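PDB 1EE8: MUTM (fpg) protein from Thermus thermophilus, which is a member of the Fpg family and joins a strand-rich N-terminal domain to a helix-two-turn-helix domain and a zinc finger. Local coordinates for residues Q20-V25 and L86-R91; G51-F56 and I115-R120; E141-L146 and P178-T183; A164-F169 and T226-Y231. One frame throughout, in Å; residues are numbered along the deposited sequence.

Interaction 1. Residues Q20-V25 and L86-R91; sequences QTLRQV and LVLEGR
L22 reaches across with CD1 to two residues of the partner strand, 3.6 Å from L88 CD1 and 3.8 Å from L86 CB, and this is the dense half of the contact. With CG anti to the backbone N (chi1 169°), the leucine lays its branch slantwise over both. Beside it V25 CG1 lies 3.7 Å from L86 CD1, the two side chains pointing the same way. L58 and F56 of strand 53-58 and V17 of helix 3-17 add to this buried side. Strands 21-25 and 86-88 are antiparallel neighbours in the large sheet of the N-terminal domain, but a classic beta bulge interrupts their pairing: R23 and Q24 both face V87, whose O takes a weak bond from each of their nitrogens. Regular pairing resumes where V87 N meets Q24 O at 2.8 Å. The face carrying Q24 and V87 is partly exposed, Q24 CG running alongside V87 CB at 3.7 Å. R23 and E89 are more open still, the guanidinium spread so that E89 CA sits over the centre of one face. The charges themselves stay apart, R23 NH2 being 5.7 Å from E89 OE2. Instead E89 OE1 accepts from T21 N at 3.2 Å and from T21 OG1, the hydroxyl nearly in line with the C-O bond of E89. Beyond the strand ends, Q20 OE1 takes the N-H of G90 at 2.8 Å in a bent bond (131°).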
loop_
_atom_site.group_PDB
_atom_site.type_symbol
_atom_site.label_atom_id
_atom_site.label_comp_id
_atom_site.label_asym_id
_atom_site.label_seq_id
_atom_site.Cartn_x
_atom_site.Cartn_y
_atom_site.Cartn_z
ATOM N N GLN A 20 13.902 14.147 -0.787
ATOM C CA GLN A 20 13.276 14.151 0.534
ATOM C C GLN A 20 12.463 12.884 0.787
ATOM O O GLN A 20 11.881 12.307 -0.135
ATOM C CB GLN A 20 12.344 15.361 0.669
ATOM C CG GLN A 20 13.042 16.708 0.671
ATOM C CD GLN A 20 13.245 17.246 2.070
ATOM O OE1 GLN A 20 12.282 17.588 2.767
ATOM N NE2 GLN A 20 14.503 17.319 2.496
ATOM N N THR A 21 12.414 12.460 2.043
ATOM C CA THR A 21 11.646 11.287 2.397
ATOM C C THR A 21 10.169 11.641 2.584
ATOM O O THR A 21 9.822 12.509 3.387
ATOM C CB THR A 21 12.155 10.645 3.705
ATOM O OG1 THR A 21 13.478 10.128 3.506
ATOM C CG2 THR A 21 11.233 9.510 4.131
ATOM N N LEU A 22 9.303 10.992 1.817
ATOM C CA LEU A 22 7.873 11.224 1.971
ATOM C C LEU A 22 7.480 10.317 3.138
ATOM O O LEU A 22 7.256 9.116 2.957
ATOM C CB LEU A 22 7.117 10.832 0.702
ATOM C CG LEU A 22 5.588 10.786 0.826
ATOM C CD1 LEU A 22 5.040 12.174 1.155
ATOM C CD2 LEU A 22 4.986 10.267 -0.475
ATOM N N ARG A 23 7.425 10.891 4.338
ATOM C CA ARG A 23 7.092 10.132 5.544
ATOM C C ARG A 23 5.647 9.649 5.578
ATOM O O ARG A 23 5.364 8.523 5.984
ATOM C CB ARG A 23 7.372 10.972 6.790
ATOM C CG ARG A 23 8.842 11.333 6.975
ATOM C CD ARG A 23 9.035 12.223 8.195
ATOM N NE ARG A 23 10.447 12.383 8.543
ATOM C CZ ARG A 23 10.908 13.259 9.434
ATOM N NH1 ARG A 23 10.070 14.066 10.075
ATOM N NH2 ARG A 23 12.209 13.326 9.684
ATOM N N GLN A 24 4.724 10.502 5.158
ATOM C CA GLN A 24 3.331 10.100 5.164
ATOM C C GLN A 24 2.441 10.957 4.284
ATOM O O GLN A 24 2.772 12.090 3.957
ATOM C CB GLN A 24 2.794 10.088 6.603
ATOM C CG GLN A 24 3.502 11.048 7.567
ATOM C CD GLN A 24 2.933 10.996 8.992
ATOM O OE1 GLN A 24 3.420 11.689 9.890
ATOM N NE2 GLN A 24 1.902 10.183 9.196
ATOM N N VAL A 25 1.319 10.371 3.880
ATOM C CA VAL A 25 0.321 11.047 3.074
ATOM C C VAL A 25 -0.879 11.009 3.991
ATOM O O VAL A 25 -1.508 9.963 4.180
ATOM C CB VAL A 25 -0.011 10.285 1.779
ATOM C CG1 VAL A 25 -0.986 11.106 0.937
ATOM C CG2 VAL A 25 1.262 10.008 0.999
ATOM N N LEU A 86 1.230 15.898 2.293
ATOM C CA LEU A 86 2.372 15.047 2.012
ATOM C C LEU A 86 3.413 15.533 3.008
ATOM O O LEU A 86 3.993 16.606 2.835
ATOM C CB LEU A 86 2.877 15.266 0.583
ATOM C CG LEU A 86 2.294 14.404 -0.539
ATOM C CD1 LEU A 86 0.834 14.132 -0.287
ATOM C CD2 LEU A 86 2.506 15.089 -1.884
ATOM N N VAL A 87 3.617 14.755 4.061
ATOM C CA VAL A 87 4.566 15.111 5.103
ATOM C C VAL A 87 5.966 14.622 4.749
ATOM O O VAL A 87 6.230 13.423 4.766
ATOM C CB VAL A 87 4.136 14.498 6.444
ATOM C CG1 VAL A 87 5.117 14.869 7.536
ATOM C CG2 VAL A 87 2.724 14.976 6.791
ATOM N N LEU A 88 6.843 15.563 4.411
ATOM C CA LEU A 88 8.228 15.256 4.062
ATOM C C LEU A 88 9.105 15.480 5.281
ATOM O O LEU A 88 8.678 16.095 6.258
ATOM C CB LEU A 88 8.708 16.155 2.925
ATOM C CG LEU A 88 8.254 15.827 1.501
ATOM C CD1 LEU A 88 6.844 15.278 1.480
ATOM C CD2 LEU A 88 8.364 17.089 0.674
ATOM N N GLU A 89 10.336 14.997 5.230
ATOM C CA GLU A 89 11.214 15.169 6.371
ATOM C C GLU A 89 11.522 16.647 6.587
ATOM O O GLU A 89 11.553 17.117 7.723
ATOM C CB GLU A 89 12.509 14.355 6.188
ATOM C CG GLU A 89 13.495 14.892 5.159
ATOM C CD GLU A 89 14.704 13.977 4.973
ATOM O OE1 GLU A 89 14.553 12.896 4.360
ATOM O OE2 GLU A 89 15.806 14.337 5.445
ATOM N N GLY A 90 11.712 17.386 5.500
ATOM C CA GLY A 90 12.035 18.797 5.621
ATOM C C GLY A 90 10.864 19.764 5.634
ATOM O O GLY A 90 11.006 20.905 6.079
ATOM N N ARG A 91 9.708 19.322 5.145
ATOM C CA ARG A 91 8.533 20.180 5.108
ATOM C C ARG A 91 7.281 19.404 4.734
ATOM O O ARG A 91 7.314 18.189 4.580
ATOM C CB ARG A 91 8.726 21.313 4.105
ATOM C CG ARG A 91 9.008 20.842 2.692
ATOM C CD ARG A 91 8.479 21.832 1.675
ATOM N NE ARG A 91 8.933 23.204 1.904
ATOM C CZ ARG A 91 10.188 23.619 1.760
ATOM N NH1 ARG A 91 11.138 22.767 1.391
ATOM N NH2 ARG A 91 10.488 24.895 1.961
#

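Interaction 2. Residues G51-F56 and I115-R120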
loop_
_atom_site.group_PDB
_atom_site.type_symbol
_atom_site.label_atom_id
_atom_site.label_comp_id
_atom_site.label_asym_id
_atom_site.label_seq_id
_atom_site.Cartn_x
_atom_site.Cartn_y
_atom_site.Cartn_z
ATOM N N GLY A 51 0.787 14.968 -19.392
ATOM C CA GLY A 51 -0.481 15.640 -19.606
ATOM C C GLY A 51 -0.729 16.567 -18.429
ATOM O O GLY A 51 0.102 17.427 -18.110
ATOM N N LYS A 52 -1.864 16.378 -17.770
ATOM C CA LYS A 52 -2.236 17.189 -16.614
ATOM C C LYS A 52 -1.942 16.465 -15.312
ATOM O O LYS A 52 -2.307 16.943 -14.241
ATOM C CB LYS A 52 -3.726 17.521 -16.657
ATOM C CG LYS A 52 -4.142 18.337 -17.854
ATOM C CD LYS A 52 -5.640 18.526 -17.885
ATOM C CE LYS A 52 -6.067 19.226 -19.159
ATOM N NZ LYS A 52 -7.543 19.182 -19.329
ATOM N N PHE A 53 -1.292 15.311 -15.398
ATOM C CA PHE A 53 -0.975 14.550 -14.198
ATOM C C PHE A 53 0.388 14.887 -13.639
ATOM O O PHE A 53 1.338 15.154 -14.376
ATOM C CB PHE A 53 -0.992 13.041 -14.461
ATOM C CG PHE A 53 -2.334 12.497 -14.833
ATOM C CD1 PHE A 53 -2.695 12.362 -16.170
ATOM C CD2 PHE A 53 -3.228 12.078 -13.848
ATOM C CE1 PHE A 53 -3.920 11.812 -16.519
ATOM C CE2 PHE A 53 -4.459 11.529 -14.190
ATOM C CZ PHE A 53 -4.804 11.395 -15.521
ATOM N N LEU A 54 0.472 14.852 -12.320
ATOM C CA LEU A 54 1.716 15.104 -11.623
ATOM C C LEU A 54 2.084 13.733 -11.057
ATOM O O LEU A 54 1.240 13.059 -10.465
ATOM C CB LEU A 54 1.466 16.106 -10.503
ATOM C CG LEU A 54 2.615 16.969 -9.997
ATOM C CD1 LEU A 54 3.262 17.717 -11.154
ATOM C CD2 LEU A 54 2.070 17.939 -8.953
ATOM N N LEU A 55 3.321 13.301 -11.264
ATOM C CA LEU A 55 3.746 12.002 -10.757
ATOM C C LEU A 55 4.994 12.106 -9.890
ATOM O O LEU A 55 6.034 12.584 -10.342
ATOM C CB LEU A 55 4.025 11.026 -11.907
ATOM C CG LEU A 55 2.914 10.618 -12.880
ATOM C CD1 LEU A 55 2.659 11.729 -13.894
ATOM C CD2 LEU A 55 3.335 9.342 -13.602
ATOM N N PHE A 56 4.878 11.673 -8.638
ATOM C CA PHE A 56 6.009 11.671 -7.728
ATOM C C PHE A 56 6.637 10.283 -7.838
ATOM O O PHE A 56 5.988 9.278 -7.528
ATOM C CB PHE A 56 5.547 11.914 -6.288
ATOM C CG PHE A 56 5.043 13.305 -6.035
ATOM C CD1 PHE A 56 5.897 14.294 -5.557
ATOM C CD2 PHE A 56 3.715 13.636 -6.296
ATOM C CE1 PHE A 56 5.436 15.595 -5.342
ATOM C CE2 PHE A 56 3.247 14.930 -6.084
ATOM C CZ PHE A 56 4.111 15.910 -5.607
ATOM N N ILE A 115 -5.714 4.326 -13.860
ATOM C CA ILE A 115 -5.613 5.638 -14.491
ATOM C C ILE A 115 -5.309 5.427 -15.979
ATOM O O ILE A 115 -4.267 5.850 -16.481
ATOM C CB ILE A 115 -4.466 6.447 -13.854
ATOM C CG1 ILE A 115 -4.363 6.105 -12.365
ATOM C CG2 ILE A 115 -4.729 7.940 -14.006
ATOM C CD1 ILE A 115 -3.061 6.529 -11.725
ATOM N N PRO A 116 -6.222 4.766 -16.703
ATOM C CA PRO A 116 -6.034 4.498 -18.134
ATOM C C PRO A 116 -5.762 5.708 -19.030
ATOM O O PRO A 116 -5.039 5.593 -20.018
ATOM C CB PRO A 116 -7.308 3.740 -18.516
ATOM C CG PRO A 116 -8.311 4.232 -17.526
ATOM C CD PRO A 116 -7.529 4.263 -16.245
ATOM N N LEU A 117 -6.330 6.862 -18.694
ATOM C CA LEU A 117 -6.100 8.062 -19.495
ATOM C C LEU A 117 -4.599 8.286 -19.607
ATOM O O LEU A 117 -4.082 8.686 -20.650
ATOM C CB LEU A 117 -6.747 9.289 -18.841
ATOM C CG LEU A 117 -6.408 10.639 -19.492
ATOM C CD1 LEU A 117 -6.847 10.632 -20.949
ATOM C CD2 LEU A 117 -7.088 11.776 -18.736
ATOM N N LEU A 118 -3.906 8.006 -18.512
ATOM C CA LEU A 118 -2.469 8.174 -18.442
ATOM C C LEU A 118 -1.739 7.262 -19.435
ATOM O O LEU A 118 -0.595 7.527 -19.814
ATOM C CB LEU A 118 -2.018 7.885 -17.010
ATOM C CG LEU A 118 -0.656 8.370 -16.538
ATOM C CD1 LEU A 118 -0.441 9.817 -16.939
ATOM C CD2 LEU A 118 -0.588 8.200 -15.026
ATOM N N LEU A 119 -2.412 6.199 -19.866
ATOM C CA LEU A 119 -1.827 5.244 -20.803
ATOM C C LEU A 119 -2.046 5.588 -22.271
ATOM O O LEU A 119 -1.282 5.154 -23.130
ATOM C CB LEU A 119 -2.378 3.842 -20.537
ATOM C CG LEU A 119 -1.902 3.151 -19.260
ATOM C CD1 LEU A 119 -2.643 1.836 -19.091
ATOM C CD2 LEU A 119 -0.400 2.924 -19.333
ATOM N N ARG A 120 -3.089 6.356 -22.562
ATOM C CA ARG A 120 -3.385 6.716 -23.939
ATOM C C ARG A 120 -3.033 8.159 -24.310
ATOM O O ARG A 120 -3.197 8.558 -25.460
ATOM C CB ARG A 120 -4.865 6.470 -24.236
ATOM C CG ARG A 120 -5.820 7.241 -23.349
ATOM C CD ARG A 120 -7.187 7.321 -23.999
ATOM N NE ARG A 120 -8.148 8.085 -23.208
ATOM C CZ ARG A 120 -8.749 7.631 -22.112
ATOM N NH1 ARG A 120 -9.608 8.403 -21.461
ATOM N NH2 ARG A 120 -8.500 6.406 -21.671
#
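F53 pushes its ring out from strand 53-56 into a set of three aliphatic side chains on segment 115-120, and nearly all of the contact is this one phenyl group. The ring contacts come first. L118 CD1 and I115 CG2 approach obliquely from the same side of the ring plane, L118 CD1 lying 3.5 Å from F53 CD1. I115 CG2 sits 3.6 Å from F53 CE2, the isoleucine and phenylalanine side chains running past each other in opposing directions. L117 differs in its approach: CD2 comes up at the ring edge, close to the ring plane, 3.9 Å from F53 CE1. A chi1 of -65° turns the phenyl from its own carbonyl carbon towards segment 115-120, and the contacts run from CD1 through CE1 to CE2. The second kind of contact is purely aliphatic and more distant, L55 CD2 facing L118 CD2 at 4.3 Å. Hydrogen bonds play no part across the interface. They act within 115-120, where L118 N bonds to I115 O at 3.0 Å and L119 N to P116 O at 2.7 Å; these turns bring I115, L117 and L118 round to the same ring. Between these two segments the contact is made by side chains. V65 of strand 62-67 touches both F53 and I115, and R50 of strand 42-50 touches L55 and L118. L54 and F56, alternating with the residues in contact, meet helix 3-17, so strand 53-58 is packed against helices on both faces of the sheet.

Interaction 3. Residues E141-L146 and P178-T183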
loop_
_atom_site.group_PDB
_atom_site.type_symbol
_atom_site.label_atom_id
_atom_site.label_comp_id
_atom_site.label_asym_id
_atom_site.label_seq_id
_atom_site.Cartn_x
_atom_site.Cartn_y
_atom_site.Cartn_z
ATOM N N GLU A 141 -9.036 12.913 -39.450
ATOM C CA GLU A 141 -9.853 11.742 -39.167
ATOM C C GLU A 141 -11.097 12.077 -38.350
ATOM O O GLU A 141 -11.880 11.190 -38.022
ATOM C CB GLU A 141 -9.024 10.693 -38.421
ATOM C CG GLU A 141 -7.878 10.120 -39.240
ATOM C CD GLU A 141 -7.061 9.087 -38.482
ATOM O OE1 GLU A 141 -6.269 8.370 -39.133
ATOM O OE2 GLU A 141 -7.200 8.992 -37.241
ATOM N N SER A 142 -11.297 13.354 -38.036
ATOM C CA SER A 142 -12.444 13.737 -37.224
ATOM C C SER A 142 -13.411 14.730 -37.852
ATOM O O SER A 142 -13.006 15.710 -38.476
ATOM C CB SER A 142 -11.965 14.307 -35.887
ATOM O OG SER A 142 -10.966 13.488 -35.305
ATOM N N ALA A 143 -14.699 14.470 -37.663
ATOM C CA ALA A 143 -15.739 15.354 -38.168
ATOM C C ALA A 143 -16.209 16.207 -36.989
ATOM O O ALA A 143 -17.019 17.123 -37.146
ATOM C CB ALA A 143 -16.902 14.537 -38.737
ATOM N N ARG A 144 -15.689 15.893 -35.804
ATOM C CA ARG A 144 -16.037 16.633 -34.597
ATOM C C ARG A 144 -15.405 18.018 -34.630
ATOM O O ARG A 144 -14.395 18.227 -35.292
ATOM C CB ARG A 144 -15.549 15.897 -33.353
ATOM C CG ARG A 144 -16.357 14.669 -32.985
ATOM C CD ARG A 144 -16.134 14.352 -31.521
ATOM N NE ARG A 144 -14.717 14.178 -31.221
ATOM C CZ ARG A 144 -14.206 14.244 -29.996
ATOM N NH1 ARG A 144 -15.001 14.484 -28.959
ATOM N NH2 ARG A 144 -12.904 14.066 -29.807
ATOM N N PRO A 145 -15.992 18.979 -33.901
ATOM C CA PRO A 145 -15.467 20.350 -33.861
ATOM C C PRO A 145 -13.989 20.405 -33.491
ATOM O O PRO A 145 -13.525 19.689 -32.601
ATOM C CB PRO A 145 -16.347 21.027 -32.812
ATOM C CG PRO A 145 -17.644 20.268 -32.919
ATOM C CD PRO A 145 -17.168 18.844 -33.025
ATOM N N LEU A 146 -13.262 21.277 -34.176
ATOM C CA LEU A 146 -11.835 21.455 -33.952
ATOM C C LEU A 146 -11.448 21.493 -32.476
ATOM O O LEU A 146 -10.538 20.777 -32.047
ATOM C CB LEU A 146 -11.369 22.739 -34.635
ATOM C CG LEU A 146 -9.862 22.972 -34.692
ATOM C CD1 LEU A 146 -9.161 21.753 -35.287
ATOM C CD2 LEU A 146 -9.590 24.218 -35.523
ATOM N N PRO A 178 -15.629 21.765 -38.322
ATOM C CA PRO A 178 -15.190 20.367 -38.290
ATOM C C PRO A 178 -13.668 20.315 -38.329
ATOM O O PRO A 178 -13.041 21.048 -39.091
ATOM C CB PRO A 178 -15.824 19.780 -39.550
ATOM C CG PRO A 178 -17.108 20.568 -39.669
ATOM C CD PRO A 178 -16.635 21.981 -39.379
ATOM N N ALA A 179 -13.075 19.458 -37.507
ATOM C CA ALA A 179 -11.622 19.336 -37.458
ATOM C C ALA A 179 -11.021 18.992 -38.815
ATOM O O ALA A 179 -9.951 19.491 -39.177
ATOM C CB ALA A 179 -11.222 18.285 -36.436
ATOM N N ARG A 180 -11.709 18.133 -39.560
ATOM C CA ARG A 180 -11.236 17.711 -40.874
ATOM C C ARG A 180 -11.338 18.800 -41.939
ATOM O O ARG A 180 -10.657 18.741 -42.965
ATOM C CB ARG A 180 -12.015 16.476 -41.338
ATOM C CG ARG A 180 -13.525 16.642 -41.295
ATOM C CD ARG A 180 -14.210 15.484 -41.994
ATOM N NE ARG A 180 -13.592 14.214 -41.626
ATOM C CZ ARG A 180 -13.987 13.028 -42.078
ATOM N NH1 ARG A 180 -15.012 12.944 -42.918
ATOM N NH2 ARG A 180 -13.343 11.927 -41.697
ATOM N N SER A 181 -12.190 19.790 -41.695
ATOM C CA SER A 181 -12.376 20.877 -42.646
ATOM C C SER A 181 -11.120 21.720 -42.796
ATOM O O SER A 181 -10.999 22.490 -43.744
ATOM C CB SER A 181 -13.533 21.780 -42.208
ATOM O OG SER A 181 -13.156 22.603 -41.118
ATOM N N LEU A 182 -10.182 21.572 -41.866
ATOM C CA LEU A 182 -8.947 22.354 -41.918
ATOM C C LEU A 182 -8.024 21.981 -43.062
ATOM O O LEU A 182 -7.879 20.811 -43.394
ATOM C CB LEU A 182 -8.157 22.218 -40.611
ATOM C CG LEU A 182 -8.627 22.964 -39.361
ATOM C CD1 LEU A 182 -7.564 22.828 -38.274
ATOM C CD2 LEU A 182 -8.858 24.438 -39.688
ATOM N N THR A 183 -7.396 22.988 -43.661
ATOM C CA THR A 183 -6.444 22.754 -44.737
ATOM C C THR A 183 -5.127 22.501 -44.008
ATOM O O THR A 183 -5.046 22.714 -42.798
ATOM C CB THR A 183 -6.280 23.990 -45.646
ATOM O OG1 THR A 183 -5.687 25.063 -44.898
ATOM C CG2 THR A 183 -7.632 24.430 -46.187
#
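R180 folds back over the carbonyl of S142, and its backbone N gives that oxygen a weak hydrogen bond at 3.0 Å. The side chain starts from the crowded position, CG lying between the backbone N and the carbonyl carbon (chi1 53°), and this keeps its first atoms on the same oxygen: CB is 3.1 Å from S142 O and CG 3.0 Å. CD draws away a little and comes abreast of A143 CA at 4.1 Å. The chain then bends at chi3 (43°), bringing NE back to within 3.5 Å of S142 O. At the tip NH2 is 4.0 Å from E141 O, a loose approach at the exposed end of the arginine. The firmer bond lies further along, where A179 N donates to R144 O at 2.9 Å and is fairly straight (158°). Together these two bonds hold the loops side by side, with P145 and P178 forming a single backbone bridge. Inside, L146 meets L182 at about a right angle, CD1 to CD1 at 3.6 Å, and the methyl of A179 fills in between the loops. K140 reinforces the second loop by bonding to the carbonyls of R180 and L182. P145 stands at the N-cap position of helix 146-152, and the side chain of T183 caps the start of helix 184-203. The pair of loops brackets helices 146-152 and 161-170, which, as in relatives, probably form the helix-two-turn-helix motif that names this domain.

Interaction 4. Residues A164-F169 and T226-Y231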
loop_
_atom_site.group_PDB
_atom_site.type_symbol
_atom_site.label_atom_id
_atom_site.label_comp_id
_atom_site.label_asym_id
_atom_site.label_seq_id
_atom_site.Cartn_x
_atom_site.Cartn_y
_atom_site.Cartn_z
ATOM N N ALA A 164 -6.831 25.830 -25.293
ATOM C CA ALA A 164 -7.416 25.474 -26.581
ATOM C C ALA A 164 -7.975 26.792 -27.140
ATOM O O ALA A 164 -7.677 27.174 -28.273
ATOM C CB ALA A 164 -8.536 24.459 -26.411
ATOM N N ASP A 165 -8.774 27.488 -26.332
ATOM C CA ASP A 165 -9.356 28.764 -26.746
ATOM C C ASP A 165 -8.262 29.750 -27.195
ATOM O O ASP A 165 -8.359 30.355 -28.264
ATOM C CB ASP A 165 -10.158 29.396 -25.594
ATOM C CG ASP A 165 -11.504 28.713 -25.355
ATOM O OD1 ASP A 165 -11.764 27.654 -25.961
ATOM O OD2 ASP A 165 -12.303 29.243 -24.552
ATOM N N GLU A 166 -7.214 29.903 -26.388
ATOM C CA GLU A 166 -6.148 30.835 -26.734
ATOM C C GLU A 166 -5.365 30.426 -27.983
ATOM O O GLU A 166 -4.975 31.271 -28.778
ATOM C CB GLU A 166 -5.191 31.020 -25.549
ATOM C CG GLU A 166 -5.800 31.778 -24.368
ATOM C CD GLU A 166 -6.220 33.197 -24.727
ATOM O OE1 GLU A 166 -7.414 33.519 -24.558
ATOM O OE2 GLU A 166 -5.359 33.991 -25.174
ATOM N N ALA A 167 -5.139 29.134 -28.162
ATOM C CA ALA A 167 -4.392 28.675 -29.329
ATOM C C ALA A 167 -5.204 28.927 -30.595
ATOM O O ALA A 167 -4.674 29.375 -31.617
ATOM C CB ALA A 167 -4.060 27.180 -29.197
ATOM N N LEU A 168 -6.495 28.632 -30.518
ATOM C CA LEU A 168 -7.393 28.818 -31.644
ATOM C C LEU A 168 -7.471 30.281 -32.062
ATOM O O LEU A 168 -7.548 30.594 -33.252
ATOM C CB LEU A 168 -8.782 28.277 -31.292
ATOM C CG LEU A 168 -8.830 26.744 -31.225
ATOM C CD1 LEU A 168 -10.112 26.272 -30.548
ATOM C CD2 LEU A 168 -8.722 26.189 -32.656
ATOM N N PHE A 169 -7.451 31.181 -31.091
ATOM C CA PHE A 169 -7.496 32.600 -31.414
ATOM C C PHE A 169 -6.184 33.017 -32.050
ATOM O O PHE A 169 -6.157 33.743 -33.043
ATOM C CB PHE A 169 -7.689 33.472 -30.177
ATOM C CG PHE A 169 -7.552 34.941 -30.472
ATOM C CD1 PHE A 169 -8.590 35.634 -31.082
ATOM C CD2 PHE A 169 -6.358 35.605 -30.223
ATOM C CE1 PHE A 169 -8.438 36.970 -31.441
ATOM C CE2 PHE A 169 -6.195 36.940 -30.579
ATOM C CZ PHE A 169 -7.236 37.622 -31.189
ATOM N N THR A 226 -2.561 37.797 -18.359
ATOM C CA THR A 226 -2.401 39.130 -18.935
ATOM C C THR A 226 -2.229 39.018 -20.445
ATOM O O THR A 226 -2.420 39.991 -21.178
ATOM C CB THR A 226 -1.176 39.872 -18.343
ATOM O OG1 THR A 226 0.029 39.189 -18.710
ATOM C CG2 THR A 226 -1.273 39.929 -16.818
ATOM N N ARG A 227 -1.873 37.821 -20.906
ATOM C CA ARG A 227 -1.684 37.563 -22.329
ATOM C C ARG A 227 -2.957 36.980 -22.948
ATOM O O ARG A 227 -3.019 36.771 -24.161
ATOM C CB ARG A 227 -0.531 36.575 -22.551
ATOM C CG ARG A 227 0.835 37.015 -22.024
ATOM C CD ARG A 227 1.415 38.166 -22.826
ATOM N NE ARG A 227 2.860 38.290 -22.640
ATOM C CZ ARG A 227 3.751 37.397 -23.067
ATOM N NH1 ARG A 227 3.351 36.308 -23.710
ATOM N NH2 ARG A 227 5.047 37.587 -22.848
ATOM N N HIS A 228 -3.964 36.702 -22.122
ATOM C CA HIS A 228 -5.214 36.143 -22.632
ATOM C C HIS A 228 -5.891 37.081 -23.619
ATOM O O HIS A 228 -6.088 38.264 -23.337
ATOM C CB HIS A 228 -6.185 35.836 -21.493
ATOM C CG HIS A 228 -5.776 34.669 -20.649
ATOM N ND1 HIS A 228 -6.561 34.177 -19.631
ATOM C CD2 HIS A 228 -4.654 33.911 -20.660
ATOM C CE1 HIS A 228 -5.940 33.165 -19.049
ATOM N NE2 HIS A 228 -4.781 32.984 -19.656
ATOM N N ALA A 229 -6.256 36.535 -24.775
ATOM C CA ALA A 229 -6.906 37.312 -25.814
ATOM C C ALA A 229 -8.416 37.147 -25.772
ATOM O O ALA A 229 -9.154 38.112 -25.962
ATOM C CB ALA A 229 -6.380 36.890 -27.183
ATOM N N VAL A 230 -8.875 35.925 -25.514
ATOM C CA VAL A 230 -10.306 35.662 -25.492
ATOM C C VAL A 230 -10.825 34.909 -24.271
ATOM O O VAL A 230 -11.969 35.112 -23.862
ATOM C CB VAL A 230 -10.733 34.888 -26.762
ATOM C CG1 VAL A 230 -10.390 35.705 -28.012
ATOM C CG2 VAL A 230 -10.042 33.529 -26.805
ATOM N N TYR A 231 -10.012 34.034 -23.688
ATOM C CA TYR A 231 -10.483 33.292 -22.528
ATOM C C TYR A 231 -10.840 34.199 -21.354
ATOM O O TYR A 231 -10.065 35.076 -20.968
ATOM C CB TYR A 231 -9.462 32.264 -22.038
ATOM C CG TYR A 231 -10.085 31.390 -20.976
ATOM C CD1 TYR A 231 -10.870 30.292 -21.328
ATOM C CD2 TYR A 231 -10.011 31.743 -19.626
ATOM C CE1 TYR A 231 -11.576 29.571 -20.365
ATOM C CE2 TYR A 231 -10.715 31.036 -18.657
ATOM C CZ TYR A 231 -11.498 29.953 -19.033
ATOM O OH TYR A 231 -12.212 29.269 -18.077
#
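E166 points its carboxylate end-on into the turn of A229, V230 and Y231, and three successive backbone N-H groups converge on it. This joins helix 161-170 of the helix-two-turn-helix domain to the loop that leads on to the zinc finger. The two oxygens share the work. OE1 is met by Y231 N at 2.8 Å nearly along its C-O axis, in an almost linear bond (175°), and by V230 N at 3.0 Å through its syn lone pair. OE2 takes A229 N at 2.7 Å, also on the syn side but 20° out of the carboxylate plane. The bend at chi2 carries the acid towards these donors. Gripped so, the buried group is fixed in rotation, and the N-H groups would be expected to stabilise a negative charge. One turn later F169 lays its ring obliquely against the loop: V230 CG1 comes to 3.6 Å from F169 CD1, while A229 packs against the other half. The same ring touches C238, a zinc ligand, and lies about 5 Å from the zinc ion. Towards the start of the segment D165 presents its carboxylate to the edge of the Y231 ring, their planes 43° apart. Its OD1 is salt-bridged to K147 and its OD2 bonded to H256 N. The tightest apolar approach brings A229 CB to 3.3 Å from F169 CD2.

How the interactions relate
From the N terminus, interaction 1 opens at 20-25 and interaction 2 at 51-56; the first closes at 86-91 and the second at 115-120, so the two cross. Both reach the same sheet, and they meet where L86 CD2 lies 4.1 Å from F56 CZ. The C-terminal half repeats the pattern: interaction 3 opens at 141-146, interaction 4 at 164-169, and the closings follow in the same order at 178-183 and 226-231. This pair touches through L146 CD2 and L168 CD2. Interaction 1 pairs two strands of the N-terminal sheet and interaction 2 lays helix 117-120 on it, while interactions 3 and 4 hold the helical domain and link it to the zinc-finger side.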